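PDB 4KT7: 2-C-methyl-D-erythritol 4-phosphate cytidylyltransferase from Anaerococcus prevotii, which probably catalyses transfer of a cytidylyl group from CTP to 2-C-methyl-D-erythritol 4-phosphate, the second step of the DXP route to isoprenoid precursors. Local coordinates for residues L107-V112 against Q166-F171; G111-A116 against Y213-I218. All coordinates share one frame; numbering follows the deposited sequence.

Contact 1: residues L107-V112 against Q166-F171; sequences LTHDGV and QTPQAF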
ATOM      1  N   LEU A 107     -14.276  19.528   5.790  1.00 15.79           N
ATOM      2  CA  LEU A 107     -13.828  18.162   5.555  1.00 18.02           C
ATOM      3  C   LEU A 107     -13.669  17.969   4.044  1.00 23.16           C
ATOM      4  O   LEU A 107     -14.495  18.432   3.253  1.00 22.70           O
ATOM      5  CB  LEU A 107     -14.869  17.184   6.138  1.00 18.31           C
ATOM      6  CG  LEU A 107     -14.743  15.676   5.888  1.00 19.20           C
ATOM      7  CD1 LEU A 107     -15.266  14.910   7.109  1.00 19.00           C
ATOM      8  CD2 LEU A 107     -15.517  15.257   4.639  1.00 23.37           C
ATOM      9  N   THR A 108     -12.598  17.302   3.629  1.00 21.45           N
ATOM     10  CA  THR A 108     -12.392  17.036   2.211  1.00 19.86           C
ATOM     11  C   THR A 108     -12.427  15.531   2.017  1.00 22.78           C
ATOM     12  O   THR A 108     -12.060  14.794   2.927  1.00 22.16           O
ATOM     13  CB  THR A 108     -11.042  17.582   1.729  1.00 21.23           C
ATOM     14  OG1 THR A 108      -9.976  16.924   2.446  1.00 23.63           O
ATOM     15  CG2 THR A 108     -10.968  19.066   2.009  1.00 18.76           C
ATOM     16  N   HIS A 109     -12.859  15.065   0.849  1.00 18.10           N
ATOM     17  CA  HIS A 109     -12.864  13.622   0.587  1.00 18.35           C
ATOM     18  C   HIS A 109     -12.852  13.372  -0.909  1.00 24.04           C
ATOM     19  O   HIS A 109     -13.469  14.139  -1.668  1.00 26.36           O
ATOM     20  CB  HIS A 109     -14.094  12.962   1.210  1.00 16.45           C
ATOM     21  CG  HIS A 109     -14.154  11.472   1.022  1.00 19.32           C
ATOM     22  ND1 HIS A 109     -13.353  10.597   1.740  1.00 18.82           N
ATOM     23  CD2 HIS A 109     -14.926  10.707   0.223  1.00 18.69           C
ATOM     24  CE1 HIS A 109     -13.653   9.356   1.393  1.00 22.61           C
ATOM     25  NE2 HIS A 109     -14.597   9.388   0.474  1.00 19.86           N
ATOM     26  N   ASP A 110     -12.160  12.303  -1.326  1.00 21.27           N
ATOM     27  CA  ASP A 110     -12.066  11.942  -2.743  1.00 18.69           C
ATOM     28  C   ASP A 110     -13.374  11.335  -3.210  1.00 24.58           C
ATOM     29  O   ASP A 110     -13.846  10.339  -2.640  1.00 28.71           O
ATOM     30  CB  ASP A 110     -10.965  10.891  -2.994  1.00 23.53           C
ATOM     31  CG  ASP A 110      -9.569  11.379  -2.634  1.00 34.15           C
ATOM     32  OD1 ASP A 110      -9.329  12.612  -2.664  1.00 36.39           O
ATOM     33  OD2 ASP A 110      -8.702  10.514  -2.333  1.00 35.61           O
ATOM     34  N   GLY A 111     -13.947  11.892  -4.270  1.00 21.11           N
ATOM     35  CA  GLY A 111     -15.125  11.299  -4.865  1.00 20.94           C
ATOM     36  C   GLY A 111     -14.953   9.835  -5.256  1.00 27.74           C
ATOM     37  O   GLY A 111     -15.933   9.076  -5.261  1.00 28.27           O
ATOM     38  N   VAL A 112     -13.728   9.419  -5.580  1.00 26.43           N
ATOM     39  CA  VAL A 112     -13.506   8.025  -5.970  1.00 29.02           C
ATOM     40  C   VAL A 112     -13.100   7.092  -4.823  1.00 30.28           C
ATOM     41  O   VAL A 112     -12.481   6.050  -5.068  1.00 26.67           O
ATOM     42  CB  VAL A 112     -12.491   7.889  -7.138  1.00 32.82           C
ATOM     43  CG1 VAL A 112     -13.039   8.552  -8.405  1.00 40.49           C
ATOM     44  CG2 VAL A 112     -11.143   8.483  -6.756  1.00 24.62           C
ATOM     45  N   GLN A 166      -5.314   8.170   3.639  1.00 21.57           N
ATOM     46  CA  GLN A 166      -6.449   8.077   2.746  1.00 12.72           C
ATOM     47  C   GLN A 166      -7.243   9.375   2.897  1.00 24.19           C
ATOM     48  O   GLN A 166      -6.680  10.415   3.244  1.00 18.11           O
ATOM     49  CB  GLN A 166      -7.282   6.812   3.049  1.00 16.48           C
ATOM     50  CG  GLN A 166      -7.549   6.509   4.552  1.00 20.10           C
ATOM     51  CD  GLN A 166      -8.302   5.198   4.773  1.00 23.68           C
ATOM     52  OE1 GLN A 166      -9.380   5.174   5.389  1.00 25.11           O
ATOM     53  NE2 GLN A 166      -7.735   4.096   4.276  1.00 20.37           N
ATOM     54  N   THR A 167      -8.534   9.341   2.615  1.00 16.21           N
ATOM     55  CA  THR A 167      -9.385  10.483   2.944  1.00 14.95           C
ATOM     56  C   THR A 167     -10.636   9.885   3.565  1.00 16.23           C
ATOM     57  O   THR A 167     -10.946   8.726   3.301  1.00 18.61           O
ATOM     58  CB  THR A 167      -9.713  11.350   1.712  1.00 21.70           C
ATOM     59  OG1 THR A 167     -10.730  10.717   0.932  1.00 19.46           O
ATOM     60  CG2 THR A 167      -8.469  11.603   0.857  1.00 21.50           C
ATOM     61  N   PRO A 168     -11.387  10.658   4.364  1.00 18.45           N
ATOM     62  CA  PRO A 168     -11.356  12.119   4.556  1.00 13.49           C
ATOM     63  C   PRO A 168     -10.193  12.682   5.370  1.00 16.91           C
ATOM     64  O   PRO A 168      -9.435  11.962   6.042  1.00 16.25           O
ATOM     65  CB  PRO A 168     -12.664  12.394   5.302  1.00 20.03           C
ATOM     66  CG  PRO A 168     -12.875  11.155   6.105  1.00 15.65           C
ATOM     67  CD  PRO A 168     -12.447  10.025   5.172  1.00 15.44           C
ATOM     68  N   GLN A 169     -10.051  13.997   5.247  1.00 14.73           N
ATOM     69  CA  GLN A 169      -9.175  14.806   6.065  1.00 14.55           C
ATOM     70  C   GLN A 169     -10.065  15.980   6.464  1.00 18.85           C
ATOM     71  O   GLN A 169     -11.061  16.226   5.797  1.00 17.33           O
ATOM     72  CB  GLN A 169      -8.001  15.314   5.218  1.00 13.27           C
ATOM     73  CG  GLN A 169      -7.096  14.230   4.658  1.00 25.69           C
ATOM     74  CD  GLN A 169      -5.820  14.807   4.057  1.00 23.18           C
ATOM     75  OE1 GLN A 169      -5.787  15.963   3.627  1.00 19.27           O
ATOM     76  NE2 GLN A 169      -4.763  14.016   4.049  1.00 16.11           N
ATOM     77  N   ALA A 170      -9.739  16.705   7.529  1.00 12.29           N
ATOM     78  CA  ALA A 170     -10.541  17.887   7.863  1.00 12.10           C
ATOM     79  C   ALA A 170      -9.725  18.920   8.640  1.00 17.77           C
ATOM     80  O   ALA A 170      -8.743  18.566   9.299  1.00 20.67           O
ATOM     81  CB  ALA A 170     -11.797  17.473   8.659  1.00 13.87           C
ATOM     82  N   PHE A 171     -10.136  20.189   8.564  1.00 14.40           N
ATOM     83  CA  PHE A 171      -9.341  21.310   9.093  1.00 15.80           C
ATOM     84  C   PHE A 171     -10.222  22.440   9.573  1.00 23.18           C
ATOM     85  O   PHE A 171     -11.375  22.559   9.140  1.00 16.60           O
ATOM     86  CB  PHE A 171      -8.429  21.897   7.994  1.00 12.53           C
ATOM     87  CG  PHE A 171      -7.677  20.868   7.241  1.00 17.11           C
ATOM     88  CD1 PHE A 171      -6.440  20.425   7.687  1.00 16.82           C
ATOM     89  CD2 PHE A 171      -8.222  20.298   6.106  1.00 15.88           C
ATOM     90  CE1 PHE A 171      -5.764  19.432   6.999  1.00 19.93           C
ATOM     91  CE2 PHE A 171      -7.534  19.312   5.408  1.00 13.67           C
ATOM     92  CZ  PHE A 171      -6.317  18.879   5.869  1.00 11.69           C
TER
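Thr108 and Gln169 exchange two backbone hydrogen bonds, Thr108 N to Gln169 O at 2.9 Å and Gln169 N to Thr108 O at 3.2 Å, which defines an antiparallel hydrogen-bonded pair; Leu107 and Ala170 beside it form the non-hydrogen-bonded one. The short strand axes run at 160° to each other. The ladder gives way to side-chain bonding where the chain turns a corner at Thr167: Asp110 N donates to Thr167 OG1 over 3.1 Å, almost straight at 173°. Set between its own backbone N and carbonyl carbon (chi1 78°), that hydroxyl also stands 2.7 Å from His109 ND1, oblique to the ring, while Thr167 CG2 turns to the Asp110 carboxylate, 3.4 Å from OD2. The peptide before Pro168 is cis, and Pro168 N lies at the edge of the imidazole, with no hydrogen to offer it. Beyond the two segments Arg113 holds the other ends of both side chains: its O accepts from His109 NE2 and its NE forms a salt bridge with Asp110 OD2. Gln169 NE2 hydrogen-bonds to Asp192.

Within the three-layer alpha/beta core of this GT-A-like fold, the pairing sets an antiparallel strand against 105-110, whose other neighbour, 10-16, is parallel to it.

Apolar contacts lie on the Leu107 and Ala170 face. Leu107 runs alongside Pro168, with CG 3.9 Å from Pro168 CB and both methyls at nearly the same range from that carbon; its CB lies 4.0 Å from Ala170 CB. Phe121 of helix 118-127 touches Leu107 and Pro168 and meets His109 edge-to-face. On the opposite face, that of Thr108 and Gln169, Thr108 OG1 approaches Gln169 CB at 3.8 Å.

Contact 2: residues G111-A116 against Y213-I218; sequences GVRPFA and YSNIKI
Arg113 and Asn215 meet where the arginine-proline end of the Asp-Gly-Val-Arg-Pro segment, a sequence signature of the IspD family, faces the loop leading into helix 221-231. Arg113 reaches out extended from CG to NE and places NH1 2.8 Å from Asn215 O, which lies at the guanidinium edge; an N-H...O angle of 127° makes this bond weak. Lys217 CB covers one guanidinium face, 4.1 Å above its centre. The Arg113 NE side is taken by Asp110. Shortening Arg113 to an alanine would probably deprive Asp110 of its charged mate, remove the weak bond to Asn215 O and open a gap under Lys217 CB.

The backbones are tied directly by Ile218 N, which donates to Val112 O at 2.8 Å and 153°, in the carbonyl plane. Val112 CG2 packs 3.5 Å from Lys217 NZ, and Pro114 CD meets Ile218 CG1 at 3.8 Å, the two side chains crossing at about a right angle.

Asn215, the centre of an inverse gamma turn, carries its amide anti to its backbone N (chi1 -172°) and lays OD1 3.4 Å from Ala116 CB; its ND2 is held by Thr167 O and Gln166 OE1. The same OD1 accepts from a water 2.6 Å away, which also donates to Ile216 O and accepts from Phe115 N, a three-way bridge between the loops. A second water links Phe115 O to Ser214 OG. Phe115 presents its ring edge to Ser214 O, with CD2 3.7 Å away, and its ring also meets Tyr230. The type I turn from Arg113 to Ala116 is held, partly through water, against a second irregular loop. These loops follow strands 105-110 and 206-210, which run the same way, and so meet at the sheet's carboxyl edge, where alpha/beta folds of this kind commonly have their active site.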
ATOM      1  N   GLY A 111     -13.947  11.892  -4.270  1.00 21.11           N
ATOM      2  CA  GLY A 111     -15.125  11.299  -4.865  1.00 20.94           C
ATOM      3  C   GLY A 111     -14.953   9.835  -5.256  1.00 27.74           C
ATOM      4  O   GLY A 111     -15.933   9.076  -5.261  1.00 28.27           O
ATOM      5  N   VAL A 112     -13.728   9.419  -5.580  1.00 26.43           N
ATOM      6  CA  VAL A 112     -13.506   8.025  -5.970  1.00 29.02           C
ATOM      7  C   VAL A 112     -13.100   7.092  -4.823  1.00 30.28           C
ATOM      8  O   VAL A 112     -12.481   6.050  -5.068  1.00 26.67           O
ATOM      9  CB  VAL A 112     -12.491   7.889  -7.138  1.00 32.82           C
ATOM     10  CG1 VAL A 112     -13.039   8.552  -8.405  1.00 40.49           C
ATOM     11  CG2 VAL A 112     -11.143   8.483  -6.756  1.00 24.62           C
ATOM     12  N   ARG A 113     -13.429   7.469  -3.585  1.00 28.68           N
ATOM     13  CA  ARG A 113     -13.288   6.574  -2.432  1.00 19.19           C
ATOM     14  C   ARG A 113     -14.678   6.281  -1.880  1.00 18.84           C
ATOM     15  O   ARG A 113     -15.102   6.864  -0.882  1.00 26.83           O
ATOM     16  CB  ARG A 113     -12.384   7.174  -1.340  1.00 17.04           C
ATOM     17  CG  ARG A 113     -10.891   7.293  -1.708  1.00 22.11           C
ATOM     18  CD  ARG A 113     -10.050   7.761  -0.532  1.00 20.42           C
ATOM     19  NE  ARG A 113      -8.632   7.948  -0.878  1.00 22.10           N
ATOM     20  CZ  ARG A 113      -7.688   7.023  -0.711  1.00 23.45           C
ATOM     21  NH1 ARG A 113      -8.001   5.840  -0.198  1.00 20.78           N
ATOM     22  NH2 ARG A 113      -6.430   7.280  -1.061  1.00 22.13           N
ATOM     23  N   PRO A 114     -15.411   5.383  -2.548  1.00 25.67           N
ATOM     24  CA  PRO A 114     -16.838   5.175  -2.271  1.00 22.77           C
ATOM     25  C   PRO A 114     -17.125   4.395  -0.992  1.00 25.51           C
ATOM     26  O   PRO A 114     -18.277   4.373  -0.543  1.00 29.38           O
ATOM     27  CB  PRO A 114     -17.300   4.351  -3.483  1.00 23.01           C
ATOM     28  CG  PRO A 114     -16.069   3.576  -3.866  1.00 22.95           C
ATOM     29  CD  PRO A 114     -14.931   4.539  -3.656  1.00 21.38           C
ATOM     30  N   PHE A 115     -16.110   3.754  -0.417  1.00 26.34           N
ATOM     31  CA  PHE A 115     -16.372   2.806   0.660  1.00 23.40           C
ATOM     32  C   PHE A 115     -16.117   3.336   2.077  1.00 27.59           C
ATOM     33  O   PHE A 115     -16.373   2.620   3.048  1.00 27.57           O
ATOM     34  CB  PHE A 115     -15.611   1.495   0.423  1.00 27.41           C
ATOM     35  CG  PHE A 115     -15.910   0.850  -0.907  1.00 32.20           C
ATOM     36  CD1 PHE A 115     -17.214   0.738  -1.364  1.00 34.58           C
ATOM     37  CD2 PHE A 115     -14.881   0.381  -1.711  1.00 35.21           C
ATOM     38  CE1 PHE A 115     -17.491   0.141  -2.595  1.00 40.36           C
ATOM     39  CE2 PHE A 115     -15.149  -0.205  -2.948  1.00 35.68           C
ATOM     40  CZ  PHE A 115     -16.457  -0.328  -3.382  1.00 35.72           C
ATOM     41  N   ALA A 116     -15.636   4.571   2.209  1.00 27.10           N
ATOM     42  CA  ALA A 116     -15.477   5.166   3.547  1.00 25.39           C
ATOM     43  C   ALA A 116     -16.823   5.120   4.271  1.00 27.23           C
ATOM     44  O   ALA A 116     -17.835   5.552   3.731  1.00 28.23           O
ATOM     45  CB  ALA A 116     -14.944   6.610   3.455  1.00 16.71           C
ATOM     46  N   TYR A 213      -9.098  -0.207   5.808  1.00 22.13           N
ATOM     47  CA  TYR A 213      -8.331  -0.831   4.740  1.00 26.39           C
ATOM     48  C   TYR A 213      -9.201  -0.971   3.497  1.00 27.88           C
ATOM     49  O   TYR A 213      -8.707  -0.911   2.376  1.00 30.30           O
ATOM     50  CB  TYR A 213      -7.743  -2.185   5.183  1.00 28.63           C
ATOM     51  CG  TYR A 213      -6.576  -2.013   6.132  1.00 32.03           C
ATOM     52  CD1 TYR A 213      -5.349  -1.562   5.671  1.00 23.25           C
ATOM     53  CD2 TYR A 213      -6.709  -2.285   7.495  1.00 28.63           C
ATOM     54  CE1 TYR A 213      -4.270  -1.375   6.542  1.00 29.94           C
ATOM     55  CE2 TYR A 213      -5.636  -2.103   8.378  1.00 26.23           C
ATOM     56  CZ  TYR A 213      -4.420  -1.659   7.890  1.00 29.54           C
ATOM     57  OH  TYR A 213      -3.363  -1.489   8.754  1.00 31.60           O
ATOM     58  N   SER A 214     -10.501  -1.137   3.710  1.00 22.87           N
ATOM     59  CA  SER A 214     -11.454  -1.225   2.608  1.00 29.70           C
ATOM     60  C   SER A 214     -11.652   0.097   1.852  1.00 27.26           C
ATOM     61  O   SER A 214     -12.198   0.100   0.755  1.00 34.15           O
ATOM     62  CB  SER A 214     -12.808  -1.723   3.127  1.00 32.58           C
ATOM     63  OG  SER A 214     -13.244  -0.920   4.220  1.00 32.54           O
ATOM     64  N   ASN A 215     -11.215   1.211   2.436  1.00 22.56           N
ATOM     65  CA  ASN A 215     -11.461   2.541   1.852  1.00 20.95           C
ATOM     66  C   ASN A 215     -10.472   2.862   0.715  1.00 22.20           C
ATOM     67  O   ASN A 215      -9.704   3.832   0.779  1.00 24.97           O
ATOM     68  CB  ASN A 215     -11.395   3.597   2.953  1.00 19.85           C
ATOM     69  CG  ASN A 215     -11.824   4.979   2.489  1.00 25.06           C
ATOM     70  OD1 ASN A 215     -12.562   5.127   1.497  1.00 22.99           O
ATOM     71  ND2 ASN A 215     -11.374   6.010   3.223  1.00 20.01           N
ATOM     72  N   ILE A 216     -10.510   2.058  -0.341  1.00 26.87           N
ATOM     73  CA  ILE A 216      -9.567   2.210  -1.444  1.00 26.64           C
ATOM     74  C   ILE A 216     -10.016   3.253  -2.470  1.00 22.45           C
ATOM     75  O   ILE A 216     -11.210   3.557  -2.580  1.00 31.69           O
ATOM     76  CB  ILE A 216      -9.379   0.874  -2.153  1.00 27.95           C
ATOM     77  CG1 ILE A 216     -10.733   0.399  -2.686  1.00 26.36           C
ATOM     78  CG2 ILE A 216      -8.823  -0.152  -1.174  1.00 31.10           C
ATOM     79  CD1 ILE A 216     -10.652  -0.772  -3.660  1.00 35.49           C
ATOM     80  N   LYS A 217      -9.045   3.788  -3.218  1.00 26.56           N
ATOM     81  CA  LYS A 217      -9.284   4.711  -4.327  1.00 28.61           C
ATOM     82  C   LYS A 217      -9.608   3.916  -5.601  1.00 39.78           C
ATOM     83  O   LYS A 217      -8.941   2.913  -5.897  1.00 42.46           O
ATOM     84  CB  LYS A 217      -8.016   5.531  -4.558  1.00 34.48           C
ATOM     85  CG  LYS A 217      -8.225   6.969  -4.971  1.00 37.90           C
ATOM     86  CD  LYS A 217      -6.894   7.607  -5.350  1.00 45.02           C
ATOM     87  CE  LYS A 217      -6.985   9.131  -5.446  1.00 49.12           C
ATOM     88  NZ  LYS A 217      -7.861   9.615  -6.556  1.00 46.76           N
ATOM     89  N   ILE A 218     -10.623   4.349  -6.355  1.00 36.21           N
ATOM     90  CA  ILE A 218     -10.994   3.655  -7.591  1.00 41.70           C
ATOM     91  C   ILE A 218     -10.621   4.478  -8.818  1.00 46.24           C
ATOM     92  O   ILE A 218     -11.327   5.427  -9.165  1.00 44.89           O
ATOM     93  CB  ILE A 218     -12.512   3.364  -7.658  1.00 40.14           C
ATOM     94  CG1 ILE A 218     -13.003   2.706  -6.364  1.00 30.56           C
ATOM     95  CG2 ILE A 218     -12.843   2.506  -8.877  1.00 44.75           C
ATOM     96  CD1 ILE A 218     -12.288   1.441  -6.009  1.00 36.22           C
TER
HETATM   97  O   HOH W   1     -13.308   3.840  -0.657  1.00 17.96           O
HETATM   98  O   HOH W   2     -14.340   1.577   4.168  1.00 25.76           O

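From the N-terminal side, strand 105-110 enters contact 1 and the loop after it enters contact 2, the two sharing Gly111 and Val112. Contact 1 closes first, after 53 intervening residues, when strand 168-172 pairs back; contact 2 closes after 96, at the loop before helix 221-231. Because the partners return in the order in which they left, the two closures cross. Their centres lie about 10 Å apart, and their second segments also touch: Asn215 ND2 lies 2.8 Å from Thr167 O, a probable hydrogen bond. Together they connect the central sheet, the loop before helix 118-127 and the approach to the C-terminal helix.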